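Local coordinates for protein lipase (Rhizopus niveus, PDB 1LGY) that hydrolyses the ester bonds of triacylglycerols and of the partial glycerides derived from them, with strong preference for the 1 and 3 positions, at residues Q233-E238 with K242-S247; F17-G22 with T75-F80; S98-K101 with K107-A110; A24-C29 with N64-R69; P34-D39 with I53-S58. All coordinates share one frame; numbering follows the deposited sequence.

Interaction 1 of 5, residues Q233-E238 with K242-S247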
# COMPACT_ATOMS: atom_id res chain seq x y z
N GLN A 233 -3.19 9.68 15.53
CA GLN A 233 -4.22 10.64 15.21
C GLN A 233 -4.68 10.34 13.80
O GLN A 233 -3.88 9.88 12.98
CB GLN A 233 -3.55 11.92 15.36
CG GLN A 233 -3.98 13.08 14.55
CD GLN A 233 -3.10 14.26 14.97
OE1 GLN A 233 -3.06 14.63 16.16
NE2 GLN A 233 -2.39 14.87 14.03
N ILE A 234 -5.96 10.60 13.51
CA ILE A 234 -6.53 10.33 12.21
C ILE A 234 -6.96 11.64 11.63
O ILE A 234 -7.73 12.33 12.28
CB ILE A 234 -7.76 9.45 12.28
CG1 ILE A 234 -7.41 8.11 12.87
CG2 ILE A 234 -8.33 9.28 10.87
CD1 ILE A 234 -8.52 7.03 12.71
N CYS A 235 -6.44 12.02 10.45
CA CYS A 235 -6.91 13.15 9.71
C CYS A 235 -7.90 12.55 8.74
O CYS A 235 -7.62 12.16 7.60
CB CYS A 235 -5.79 13.79 8.99
SG CYS A 235 -4.91 15.00 9.99
N THR A 236 -9.12 12.53 9.22
CA THR A 236 -10.25 11.96 8.52
C THR A 236 -10.65 12.54 7.17
O THR A 236 -11.54 11.95 6.55
CB THR A 236 -11.47 11.98 9.46
OG1 THR A 236 -11.85 13.36 9.58
CG2 THR A 236 -11.21 11.33 10.81
N SER A 237 -10.06 13.63 6.64
CA SER A 237 -10.41 14.03 5.28
C SER A 237 -9.91 13.00 4.28
O SER A 237 -9.09 12.16 4.65
CB SER A 237 -9.77 15.30 4.87
OG SER A 237 -9.75 16.12 6.03
N GLU A 238 -10.37 12.97 3.02
CA GLU A 238 -9.89 11.97 2.05
C GLU A 238 -8.93 12.53 1.00
O GLU A 238 -8.75 11.96 -0.09
CB GLU A 238 -11.07 11.34 1.32
CG GLU A 238 -11.92 10.38 2.12
CD GLU A 238 -13.43 10.57 1.97
OE1 GLU A 238 -13.90 10.99 0.90
OE2 GLU A 238 -14.15 10.30 2.95
N LYS A 242 -2.83 19.34 6.23
CA LYS A 242 -1.61 19.74 6.89
C LYS A 242 -1.72 19.43 8.38
O LYS A 242 -0.84 19.80 9.16
CB LYS A 242 -1.36 21.23 6.65
CG LYS A 242 -2.49 22.20 6.98
CD LYS A 242 -2.06 23.63 6.60
CE LYS A 242 -3.20 24.66 6.52
NZ LYS A 242 -3.85 24.90 7.79
N ASP A 243 -2.79 18.75 8.83
CA ASP A 243 -2.95 18.51 10.26
C ASP A 243 -2.27 17.25 10.74
O ASP A 243 -2.05 17.10 11.95
CB ASP A 243 -4.39 18.39 10.68
CG ASP A 243 -5.28 19.57 10.34
OD1 ASP A 243 -4.82 20.70 10.24
OD2 ASP A 243 -6.47 19.33 10.16
N CYS A 244 -1.96 16.31 9.83
CA CYS A 244 -1.26 15.17 10.32
C CYS A 244 0.23 15.10 9.97
O CYS A 244 0.94 16.00 10.43
CB CYS A 244 -2.08 13.98 9.88
SG CYS A 244 -3.57 13.80 10.89
N SER A 245 0.81 14.18 9.23
CA SER A 245 2.25 14.08 9.14
C SER A 245 2.94 15.17 8.39
O SER A 245 4.14 15.29 8.50
CB SER A 245 2.61 12.77 8.52
OG SER A 245 1.91 12.59 7.31
N ASN A 246 2.20 16.00 7.64
CA ASN A 246 2.78 17.12 6.91
C ASN A 246 3.22 18.26 7.80
O ASN A 246 3.95 19.13 7.33
CB ASN A 246 1.80 17.71 5.91
CG ASN A 246 1.51 16.77 4.75
OD1 ASN A 246 2.37 16.34 3.96
ND2 ASN A 246 0.23 16.44 4.72
N SER A 247 2.81 18.23 9.07
CA SER A 247 3.14 19.25 10.04
C SER A 247 4.56 19.12 10.56
O SER A 247 5.17 20.12 10.97
CB SER A 247 2.14 19.19 11.22
OG SER A 247 2.09 17.94 11.88

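Interaction 2 of 5, residues F17-G22 with T75-F80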
# COMPACT_ATOMS: atom_id res chain seq x y z
N PHE A 17 -5.05 -1.40 11.71
CA PHE A 17 -3.91 -0.82 11.02
C PHE A 17 -2.65 -1.61 11.35
O PHE A 17 -1.67 -1.54 10.58
CB PHE A 17 -3.73 0.63 11.46
CG PHE A 17 -4.82 1.67 11.15
CD1 PHE A 17 -5.56 1.67 9.96
CD2 PHE A 17 -5.03 2.70 12.05
CE1 PHE A 17 -6.46 2.69 9.68
CE2 PHE A 17 -5.92 3.72 11.78
CZ PHE A 17 -6.64 3.72 10.59
N THR A 18 -2.61 -2.36 12.48
CA THR A 18 -1.38 -3.06 12.77
C THR A 18 -1.37 -4.36 12.00
O THR A 18 -0.32 -4.75 11.51
CB THR A 18 -1.20 -3.39 14.23
OG1 THR A 18 -1.31 -2.17 14.94
CG2 THR A 18 0.19 -3.97 14.54
N LYS A 19 -2.55 -4.98 11.81
CA LYS A 19 -2.70 -6.25 11.12
C LYS A 19 -2.17 -6.11 9.73
O LYS A 19 -1.49 -7.01 9.25
CB LYS A 19 -4.17 -6.69 11.06
CG LYS A 19 -4.46 -7.89 10.19
CD LYS A 19 -5.79 -8.37 10.66
CE LYS A 19 -6.10 -9.75 10.07
NZ LYS A 19 -6.98 -9.61 8.92
N TYR A 20 -2.45 -4.97 9.11
CA TYR A 20 -2.01 -4.76 7.76
C TYR A 20 -0.59 -4.31 7.60
O TYR A 20 -0.01 -4.58 6.55
CB TYR A 20 -2.96 -3.81 7.11
CG TYR A 20 -4.30 -4.49 7.01
CD1 TYR A 20 -4.43 -5.70 6.35
CD2 TYR A 20 -5.40 -3.92 7.62
CE1 TYR A 20 -5.64 -6.36 6.30
CE2 TYR A 20 -6.62 -4.57 7.57
CZ TYR A 20 -6.72 -5.79 6.91
OH TYR A 20 -7.94 -6.45 6.88
N ALA A 21 0.01 -3.65 8.59
CA ALA A 21 1.40 -3.35 8.50
C ALA A 21 2.15 -4.67 8.58
O ALA A 21 3.03 -4.95 7.78
CB ALA A 21 1.74 -2.48 9.64
N GLY A 22 1.73 -5.58 9.47
CA GLY A 22 2.30 -6.92 9.61
C GLY A 22 2.23 -7.79 8.35
O GLY A 22 3.16 -8.56 8.09
N THR A 75 -10.68 -13.83 2.71
CA THR A 75 -9.97 -12.73 2.10
C THR A 75 -8.91 -13.28 1.18
O THR A 75 -8.32 -14.33 1.41
CB THR A 75 -9.29 -11.86 3.16
OG1 THR A 75 -10.24 -11.55 4.17
CG2 THR A 75 -8.83 -10.55 2.57
N ILE A 76 -8.77 -12.54 0.10
CA ILE A 76 -7.78 -12.72 -0.92
C ILE A 76 -6.97 -11.45 -0.76
O ILE A 76 -7.50 -10.36 -0.95
CB ILE A 76 -8.36 -12.71 -2.31
CG1 ILE A 76 -9.39 -13.77 -2.43
CG2 ILE A 76 -7.25 -12.96 -3.33
CD1 ILE A 76 -10.34 -13.35 -3.53
N TYR A 77 -5.71 -11.63 -0.40
CA TYR A 77 -4.78 -10.54 -0.15
C TYR A 77 -3.90 -10.31 -1.35
O TYR A 77 -3.43 -11.30 -1.88
CB TYR A 77 -3.87 -10.87 1.03
CG TYR A 77 -4.55 -10.85 2.40
CD1 TYR A 77 -4.73 -9.63 3.06
CD2 TYR A 77 -4.97 -12.02 3.01
CE1 TYR A 77 -5.33 -9.57 4.31
CE2 TYR A 77 -5.56 -11.98 4.27
CZ TYR A 77 -5.73 -10.75 4.90
OH TYR A 77 -6.33 -10.69 6.13
N LEU A 78 -3.64 -9.07 -1.78
CA LEU A 78 -2.72 -8.83 -2.87
C LEU A 78 -1.66 -7.99 -2.16
O LEU A 78 -2.01 -6.96 -1.59
CB LEU A 78 -3.35 -8.01 -3.90
CG LEU A 78 -3.05 -8.08 -5.40
CD1 LEU A 78 -3.57 -6.75 -5.95
CD2 LEU A 78 -1.59 -8.31 -5.74
N VAL A 79 -0.36 -8.40 -2.12
CA VAL A 79 0.61 -7.67 -1.31
C VAL A 79 1.77 -7.30 -2.18
O VAL A 79 2.25 -8.14 -2.92
CB VAL A 79 1.08 -8.59 -0.13
CG1 VAL A 79 2.23 -7.99 0.67
CG2 VAL A 79 -0.11 -8.80 0.80
N PHE A 80 2.27 -6.08 -2.07
CA PHE A 80 3.43 -5.65 -2.87
C PHE A 80 4.59 -5.11 -2.06
O PHE A 80 4.45 -4.73 -0.90
CB PHE A 80 3.11 -4.54 -3.84
CG PHE A 80 2.07 -4.82 -4.90
CD1 PHE A 80 0.74 -4.62 -4.60
CD2 PHE A 80 2.47 -5.28 -6.16
CE1 PHE A 80 -0.22 -4.88 -5.57
CE2 PHE A 80 1.49 -5.54 -7.11
CZ PHE A 80 0.15 -5.34 -6.82

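Interaction 3 of 5, residues S98-K101 with K107-A110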
# COMPACT_ATOMS: atom_id res chain seq x y z
N SER A 98 3.43 10.54 -15.96
CA SER A 98 2.85 9.87 -17.13
C SER A 98 1.34 10.09 -17.04
O SER A 98 0.77 10.37 -15.98
CB SER A 98 3.01 8.37 -17.16
OG SER A 98 4.34 7.96 -17.47
N ASP A 99 0.65 9.96 -18.16
CA ASP A 99 -0.78 10.14 -18.20
C ASP A 99 -1.41 8.88 -17.70
O ASP A 99 -0.92 7.77 -17.95
CB ASP A 99 -1.31 10.38 -19.62
CG ASP A 99 -1.19 11.83 -20.09
OD1 ASP A 99 -1.15 12.72 -19.24
OD2 ASP A 99 -1.16 12.06 -21.31
N TYR A 100 -2.48 9.16 -16.94
CA TYR A 100 -3.27 8.12 -16.36
C TYR A 100 -4.41 7.97 -17.35
O TYR A 100 -5.42 8.64 -17.25
CB TYR A 100 -3.80 8.54 -14.98
CG TYR A 100 -4.30 7.35 -14.23
CD1 TYR A 100 -3.49 6.23 -14.15
CD2 TYR A 100 -5.57 7.34 -13.66
CE1 TYR A 100 -3.94 5.09 -13.50
CE2 TYR A 100 -6.02 6.19 -13.00
CZ TYR A 100 -5.21 5.08 -12.94
OH TYR A 100 -5.66 3.93 -12.38
N LYS A 101 -4.21 7.04 -18.27
CA LYS A 101 -5.13 6.81 -19.36
C LYS A 101 -6.57 6.54 -19.02
O LYS A 101 -7.40 6.93 -19.86
CB LYS A 101 -4.63 5.65 -20.24
CG LYS A 101 -3.56 6.29 -21.17
CD LYS A 101 -2.94 5.46 -22.29
CE LYS A 101 -1.88 4.56 -21.74
NZ LYS A 101 -1.17 3.99 -22.84
N LYS A 107 -2.76 12.07 -14.03
CA LYS A 107 -1.37 11.72 -14.29
C LYS A 107 -0.77 11.09 -13.04
O LYS A 107 -0.95 11.57 -11.93
CB LYS A 107 -0.52 12.91 -14.60
CG LYS A 107 -0.90 13.65 -15.87
CD LYS A 107 0.10 14.79 -15.97
CE LYS A 107 -0.40 15.77 -17.00
NZ LYS A 107 -0.23 15.27 -18.36
N VAL A 108 -0.04 10.01 -13.16
CA VAL A 108 0.58 9.36 -12.02
C VAL A 108 2.10 9.39 -12.22
O VAL A 108 2.56 9.63 -13.33
CB VAL A 108 0.08 7.89 -11.92
CG1 VAL A 108 -1.40 7.87 -11.60
CG2 VAL A 108 0.27 7.18 -13.26
N HIS A 109 2.90 9.09 -11.19
CA HIS A 109 4.34 9.05 -11.30
C HIS A 109 4.70 8.12 -12.42
O HIS A 109 4.16 7.04 -12.53
CB HIS A 109 4.91 8.56 -10.00
CG HIS A 109 6.43 8.52 -9.91
ND1 HIS A 109 7.26 9.43 -9.44
CD2 HIS A 109 7.19 7.46 -10.24
CE1 HIS A 109 8.48 8.96 -9.47
NE2 HIS A 109 8.41 7.76 -9.96
N ALA A 110 5.53 8.59 -13.31
CA ALA A 110 6.04 7.77 -14.40
C ALA A 110 6.75 6.47 -14.05
O ALA A 110 6.53 5.48 -14.74
CB ALA A 110 7.00 8.57 -15.25

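Interaction 4 of 5, residues A24-C29 with N64-R69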
# COMPACT_ATOMS: atom_id res chain seq x y z
N ALA A 24 1.93 -6.43 5.16
CA ALA A 24 2.89 -5.74 4.29
C ALA A 24 4.34 -6.12 4.63
O ALA A 24 5.13 -6.26 3.72
CB ALA A 24 2.73 -4.26 4.43
N ALA A 25 4.67 -6.50 5.88
CA ALA A 25 6.06 -6.85 6.22
C ALA A 25 6.55 -8.19 5.76
O ALA A 25 7.72 -8.45 5.51
CB ALA A 25 6.23 -6.78 7.71
N THR A 26 5.57 -9.03 5.52
CA THR A 26 5.81 -10.37 5.05
C THR A 26 6.36 -10.39 3.66
O THR A 26 7.09 -11.31 3.32
CB THR A 26 4.50 -11.22 5.07
OG1 THR A 26 3.59 -10.71 4.10
CG2 THR A 26 3.84 -11.15 6.41
N ALA A 27 6.05 -9.35 2.88
CA ALA A 27 6.50 -9.31 1.50
C ALA A 27 7.99 -9.15 1.35
O ALA A 27 8.50 -9.37 0.24
CB ALA A 27 5.85 -8.17 0.74
N TYR A 28 8.67 -8.80 2.46
CA TYR A 28 10.12 -8.70 2.49
C TYR A 28 10.84 -9.97 2.92
O TYR A 28 12.08 -10.02 2.96
CB TYR A 28 10.58 -7.63 3.42
CG TYR A 28 10.23 -6.24 2.94
CD1 TYR A 28 11.04 -5.58 2.00
CD2 TYR A 28 9.10 -5.61 3.47
CE1 TYR A 28 10.71 -4.30 1.60
CE2 TYR A 28 8.79 -4.31 3.07
CZ TYR A 28 9.59 -3.67 2.14
OH TYR A 28 9.25 -2.38 1.72
N CYS A 29 10.10 -11.05 3.19
CA CYS A 29 10.80 -12.27 3.51
C CYS A 29 10.88 -13.03 2.23
O CYS A 29 9.88 -13.34 1.60
CB CYS A 29 10.05 -13.09 4.50
SG CYS A 29 9.60 -12.12 5.94
N ASN A 64 8.23 -6.93 -6.14
CA ASN A 64 7.77 -8.27 -5.86
C ASN A 64 6.39 -8.25 -5.24
O ASN A 64 5.92 -7.19 -4.85
CB ASN A 64 8.71 -8.95 -4.93
CG ASN A 64 10.13 -8.91 -5.43
OD1 ASN A 64 10.64 -9.93 -5.84
ND2 ASN A 64 10.78 -7.75 -5.38
N GLY A 65 5.66 -9.36 -5.23
CA GLY A 65 4.36 -9.34 -4.63
C GLY A 65 3.80 -10.73 -4.52
O GLY A 65 4.44 -11.69 -4.95
N TYR A 66 2.62 -10.90 -3.98
CA TYR A 66 2.02 -12.22 -3.97
C TYR A 66 0.53 -12.24 -3.81
O TYR A 66 -0.04 -11.30 -3.27
CB TYR A 66 2.61 -13.03 -2.87
CG TYR A 66 2.40 -12.54 -1.45
CD1 TYR A 66 1.24 -12.88 -0.75
CD2 TYR A 66 3.39 -11.79 -0.83
CE1 TYR A 66 1.07 -12.48 0.58
CE2 TYR A 66 3.24 -11.38 0.50
CZ TYR A 66 2.08 -11.74 1.18
OH TYR A 66 1.89 -11.31 2.47
N VAL A 67 -0.18 -13.27 -4.26
CA VAL A 67 -1.62 -13.35 -4.02
C VAL A 67 -1.76 -14.42 -2.93
O VAL A 67 -1.10 -15.47 -2.96
CB VAL A 67 -2.36 -13.77 -5.31
CG1 VAL A 67 -3.83 -13.95 -5.00
CG2 VAL A 67 -2.26 -12.67 -6.38
N LEU A 68 -2.57 -14.16 -1.93
CA LEU A 68 -2.68 -15.11 -0.84
C LEU A 68 -4.16 -15.32 -0.56
O LEU A 68 -4.86 -14.33 -0.60
CB LEU A 68 -1.96 -14.49 0.34
CG LEU A 68 -1.99 -15.20 1.67
CD1 LEU A 68 -0.86 -16.19 1.79
CD2 LEU A 68 -1.82 -14.18 2.79
N ARG A 69 -4.71 -16.52 -0.36
CA ARG A 69 -6.11 -16.68 0.05
C ARG A 69 -6.17 -17.26 1.46
O ARG A 69 -5.29 -17.97 1.95
CB ARG A 69 -6.82 -17.60 -0.91
CG ARG A 69 -8.31 -17.67 -0.73
CD ARG A 69 -8.81 -18.79 -1.56
NE ARG A 69 -8.41 -20.06 -0.97
CZ ARG A 69 -7.95 -21.04 -1.73
NH1 ARG A 69 -7.85 -20.94 -3.04
NH2 ARG A 69 -7.48 -22.12 -1.16

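Interaction 5 of 5, residues P34-D39 with I53-S58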
# COMPACT_ATOMS: atom_id res chain seq x y z
N PRO A 34 10.73 -14.73 -3.31
CA PRO A 34 10.18 -15.78 -4.17
C PRO A 34 10.11 -17.18 -3.58
O PRO A 34 9.97 -18.13 -4.33
CB PRO A 34 11.04 -15.66 -5.38
CG PRO A 34 12.41 -15.50 -4.76
CD PRO A 34 12.16 -14.56 -3.58
N GLY A 35 10.15 -17.33 -2.26
CA GLY A 35 10.26 -18.64 -1.65
C GLY A 35 9.05 -19.52 -1.70
O GLY A 35 9.16 -20.73 -1.59
N ASN A 36 7.90 -18.87 -1.90
CA ASN A 36 6.60 -19.49 -1.94
C ASN A 36 6.18 -20.30 -0.72
O ASN A 36 5.52 -21.33 -0.79
CB ASN A 36 6.50 -20.32 -3.19
CG ASN A 36 5.61 -19.66 -4.25
OD1 ASN A 36 4.37 -19.74 -4.22
ND2 ASN A 36 6.23 -19.00 -5.23
N LYS A 37 6.44 -19.72 0.47
CA LYS A 37 6.06 -20.32 1.74
C LYS A 37 5.49 -19.31 2.73
O LYS A 37 5.93 -18.17 2.85
CB LYS A 37 7.25 -20.98 2.39
CG LYS A 37 7.68 -22.25 1.71
CD LYS A 37 8.97 -22.79 2.28
CE LYS A 37 10.04 -22.32 1.34
NZ LYS A 37 11.32 -22.76 1.85
N TRP A 38 4.54 -19.76 3.52
CA TRP A 38 3.88 -18.91 4.47
C TRP A 38 4.32 -19.42 5.81
O TRP A 38 3.51 -19.91 6.62
CB TRP A 38 2.38 -19.05 4.24
CG TRP A 38 1.59 -17.91 4.82
CD1 TRP A 38 0.60 -18.11 5.74
CD2 TRP A 38 1.79 -16.59 4.51
NE1 TRP A 38 0.18 -16.90 6.03
CE2 TRP A 38 0.85 -15.97 5.33
CE3 TRP A 38 2.60 -15.82 3.68
CZ2 TRP A 38 0.74 -14.60 5.32
CZ3 TRP A 38 2.47 -14.42 3.68
CH2 TRP A 38 1.54 -13.81 4.51
N ASP A 39 5.61 -19.35 6.08
CA ASP A 39 6.02 -19.80 7.39
C ASP A 39 6.93 -18.82 8.10
O ASP A 39 7.96 -19.12 8.72
CB ASP A 39 6.67 -21.19 7.25
CG ASP A 39 7.97 -21.31 6.48
OD1 ASP A 39 8.56 -20.30 6.08
OD2 ASP A 39 8.38 -22.46 6.27
N ILE A 53 -1.24 -18.26 -3.29
CA ILE A 53 -1.72 -18.66 -4.61
C ILE A 53 -0.62 -18.43 -5.65
O ILE A 53 -0.40 -19.26 -6.53
CB ILE A 53 -3.01 -17.85 -4.97
CG1 ILE A 53 -4.05 -17.87 -3.87
CG2 ILE A 53 -3.65 -18.48 -6.20
CD1 ILE A 53 -4.37 -19.30 -3.50
N THR A 54 0.11 -17.31 -5.57
CA THR A 54 1.19 -17.04 -6.50
C THR A 54 2.19 -16.06 -5.90
O THR A 54 1.88 -15.39 -4.93
CB THR A 54 0.60 -16.46 -7.80
OG1 THR A 54 1.49 -16.96 -8.77
CG2 THR A 54 0.51 -14.92 -7.93
N THR A 55 3.40 -15.94 -6.43
CA THR A 55 4.27 -14.81 -6.12
C THR A 55 4.76 -14.37 -7.48
O THR A 55 4.79 -15.20 -8.38
CB THR A 55 5.47 -15.21 -5.28
OG1 THR A 55 6.29 -16.01 -6.11
CG2 THR A 55 5.08 -15.99 -4.02
N PHE A 56 5.11 -13.11 -7.71
CA PHE A 56 5.67 -12.65 -8.98
C PHE A 56 6.77 -11.68 -8.58
O PHE A 56 6.68 -10.93 -7.58
CB PHE A 56 4.65 -11.91 -9.87
CG PHE A 56 3.75 -10.93 -9.13
CD1 PHE A 56 4.17 -9.62 -8.84
CD2 PHE A 56 2.51 -11.38 -8.67
CE1 PHE A 56 3.35 -8.78 -8.07
CE2 PHE A 56 1.71 -10.52 -7.89
CZ PHE A 56 2.13 -9.22 -7.59
N THR A 57 7.83 -11.72 -9.40
CA THR A 57 9.00 -10.89 -9.16
C THR A 57 9.36 -10.16 -10.44
O THR A 57 9.36 -10.76 -11.51
CB THR A 57 10.13 -11.78 -8.75
OG1 THR A 57 9.76 -12.42 -7.53
CG2 THR A 57 11.42 -11.00 -8.63
N SER A 58 9.74 -8.89 -10.39
CA SER A 58 10.17 -8.21 -11.59
C SER A 58 11.63 -7.95 -11.39
O SER A 58 11.95 -7.05 -10.63
CB SER A 58 9.42 -6.88 -11.78
OG SER A 58 9.94 -6.09 -12.85

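Interaction 1 of 5, residues Q233-E238 with K242-S247
Cys235 and Cys244 are joined covalently: their SG atoms lie 2.0 Å apart, and the bridge is twisted about its S-S bond to a chi3 of 97°, close to the relaxed quarter turn of a disulfide. Both cysteines place SG beside their own backbone N and opposite their carbonyl carbon (chi1 -87° for Cys235, -75° for Cys244), which brings the two sulfurs together while the CA atoms stay 6.0 Å apart.

Van der Waals contacts flank the bridge. On the loop side, CB of Asp243 rests 3.5 Å from SG of Cys235. From the strand side the extended chain of Gln233 runs over the other sulfur, with its CG 3.8 Å from SG of Cys244. The amide end of Gln233 goes on toward the loop, where NE2 comes 3.1 Å from the backbone O of Asp243, at an angle too poor for a hydrogen bond. The other end of that amide, OE1, accepts a hydrogen bond from Lys226.

The polar bonding within the loop centres on one carbonyl. O of Cys244 accepts from both N and OG of Ser247; the hydroxyl bond is 2.7 Å long and comes in nearly along the C=O axis. Nearby, OG of Ser245 is hydrogen-bonded to Glu222 on strand 221-227.

Thus the last residue of strand 231-235, in the central sheet of the alpha/beta-hydrolase fold, is tied to the irregular loop that follows it. With no hydrogen bond between the two segments, the covalent link and its close-packed neighbours hold this short loop closed.

Interaction 2 of 5, residues F17-G22 with T75-F80
Helix 11-26 packs against the central mixed sheet of this alpha/beta hydrolase, and Lys19 and Tyr20 on it meet Tyr77 of strand 75-81. The backbones stay well separated, 9.9 Å between the CA atoms of Tyr20 and Val79, and the gap is bridged by long side chains.

Tyr77 does most of the spanning. Its CB points at the helix, and with CG beside the backbone N (chi1 -72°) the ring stands out from the strand with its hydroxyl leading. OH of Tyr77 accepts a hydrogen bond from NZ of Lys19 at 3.1 Å, the ammonium arriving at the ring's edge near its plane. Lys19 runs extended from CA to CE, and a bend at its last torsion turns NZ to that hydroxyl. The lysine and tyrosine side chains cross at about a right angle. The same NZ also donates to OE1 of Gln73, just before the strand, which gives the charged group two oxygens to hold on to.

The Tyr20 contact is edge against edge: CE1 of Tyr20 lies 3.8 Å from CE1 of Tyr77, each atom near the plane of the other ring, and the two side chains cross steeply. One face of each ring is covered by a neighbour in its own segment. CG of Lys19 sits 4.3 Å above the Tyr20 ring, and CG2 of Thr75 lies 3.8 Å above that of Tyr77. Farther on, Tyr20 packs on Ile140 of the adjoining strand and meets the ring of Phe173.

A helix packed on the central sheet through side chains that reach across belongs to the alpha/beta-hydrolase fold; the Lys19-Tyr77 bond is this lipase's own detail.

Interaction 3 of 5, residues S98-K101 with K107-A110
Lys107 lies against Asp99 and Ser98 in a small antiparallel beta hairpin, strands 97-99 and 107-109, set apart from the main sheet of the hydrolase fold. Starting at the backbone, CB of Lys107 sits 3.2 Å from O of Ser98. CG, turned beside the lysine's own backbone N, comes 3.5 Å from OD1 of Asp99. CD and CE then follow the carboxylate at longer range, and a bend at the last torsion (chi4 -74°) folds NZ back onto OD1. There the ammonium forms a salt bridge of 2.9 Å, approaching the oxygen almost end-on to its bond to CG. The two side chains run alongside each other in the same direction on one face of the hairpin, as their place in a non-hydrogen-bonded pair allows.

Ser98 and Val108 make the neighbouring hydrogen-bonded pair. Ser98 N gives Val108 O a nearly straight bond with an N-H...O angle of 171°, whereas the return bond from Val108 N to Ser98 O is bent to 135° and its donor is tilted from the carbonyl plane. Their side chains take the other face, where both touch Leu113 of helix 110-133. That helix starts directly after His109, its N-cap residue.

Next along the chain, Tyr100 sets its ring against Val108 and toward helix 146-161, where Met156 touches it and Gln160 binds its hydroxyl. Phe185 meets the same ring edge-to-face. The valine answers with one methyl more than the other: CG1 of Val108 approaches CD1 of Tyr100 obliquely, at 3.7 Å.

Interaction 4 of 5, residues A24-C29 with N64-R69
The backbone of Thr26 and Ala27 faces Tyr66 where the chain of helix 11-26 runs on into a type I beta turn from Thr26 to Cys29, beside strand 63-70 of the central alpha/beta-hydrolase sheet; the CA atoms of Ala27 and Gly65 are 6.5 Å apart. The turn is closed by a 3.0 Å bond from N of Cys29 to O of Thr26.

Tyr66 carries the contact from the strand. Its ring is reached at the edge, near its plane, by the hydroxyl of Thr26 and the backbone CA of Ala27. The chi1 of 62° sets CG between the tyrosine's own backbone N and carbonyl carbon, and the ring rises from the sheet toward the turn. OH of Tyr66 donates a hydrogen bond to OG1 of Thr26; the modelled separation is very short, so its exact length is doubtful. OG1 is in turn bonded to O of Ile23, one turn back in the helix, so the threonine hydroxyl joins the helix backbone to the tyrosine. The Thr26 and Tyr66 side chains cross at about a right angle.

Around this pair, Thr26 touches Gln42 and Cys43 of helix 41-46, and Cys29 at the end of the turn is tied by a disulfide to Cys268. The turn's Tyr28 hydrogen-bonds His144, the residue next to the catalytic Ser145.

The rest is apolar. CE2 on the ring's edge lies 4.0 Å from CA of Ala27, and the methyl CB of Ala27 is 4.1 Å from that same CE2.

Interaction 5 of 5, residues P34-D39 with I53-S58
Asn36 lays its side-chain amide against Thr55, the two side chains crossing at a slant. ND2 of Asn36 is 3.1 Å from OG1 of Thr55 and 3.4 Å from its methyl CG2, and CG of the amide is 3.7 Å from the same methyl. Both branches of the threonine therefore meet the asparagine. CB of Thr55 points at the loop, and its chi1 of 69° turns OG1 and CG2 together to the amide.

Pro34 makes the second touch. Its CB is 4.1 Å from OG1 of Thr57, a van der Waals contact, and its CA 4.4 Å from OG1 of Thr55. The hydroxyl of Thr57 is hydrogen-bonded to OD1 of Asn64 on the next strand. Two residues apart, Thr55 and Thr57 both point at the loop, whereas Phe56 between them turns away from it.

Farther out, the loop is shaped by the cis peptide bond before Pro34 and by the backbone pairing of Lys37 with Ser31. On the strand side, Ile53 and Thr54 both face Val67 in a classic beta bulge, where one strand carries an extra residue against its neighbour.

The contact thus lies at the surface, where an irregular loop between helices 11-26 and 41-46 folds over the outermost strand, 51-58, of the central sheet in this alpha/beta hydrolase.

Interactions 2, 4 and 5 form one continuous patch. Strands 75-81, 63-70 and 51-58 are neighbours in the central sheet, and helix 11-26 serves both interactions 2 and 4, whose centres are about 8 Å apart. Val79 CG1 packs 3.6 Å from Ala27 CB. Along the chain, 5 nests inside 4 and 4 inside 2. Interaction 1 reaches the same sheet toward its other side, its nearest atoms about 4 Å from interaction 2 and its centre about 35 Å from that of interaction 5. Between side chains, Cys244 is about 12 Å from catalytic Asp204, and Ala27 about 10 Å from Ser145. Interaction 3 stands apart on its own hairpin.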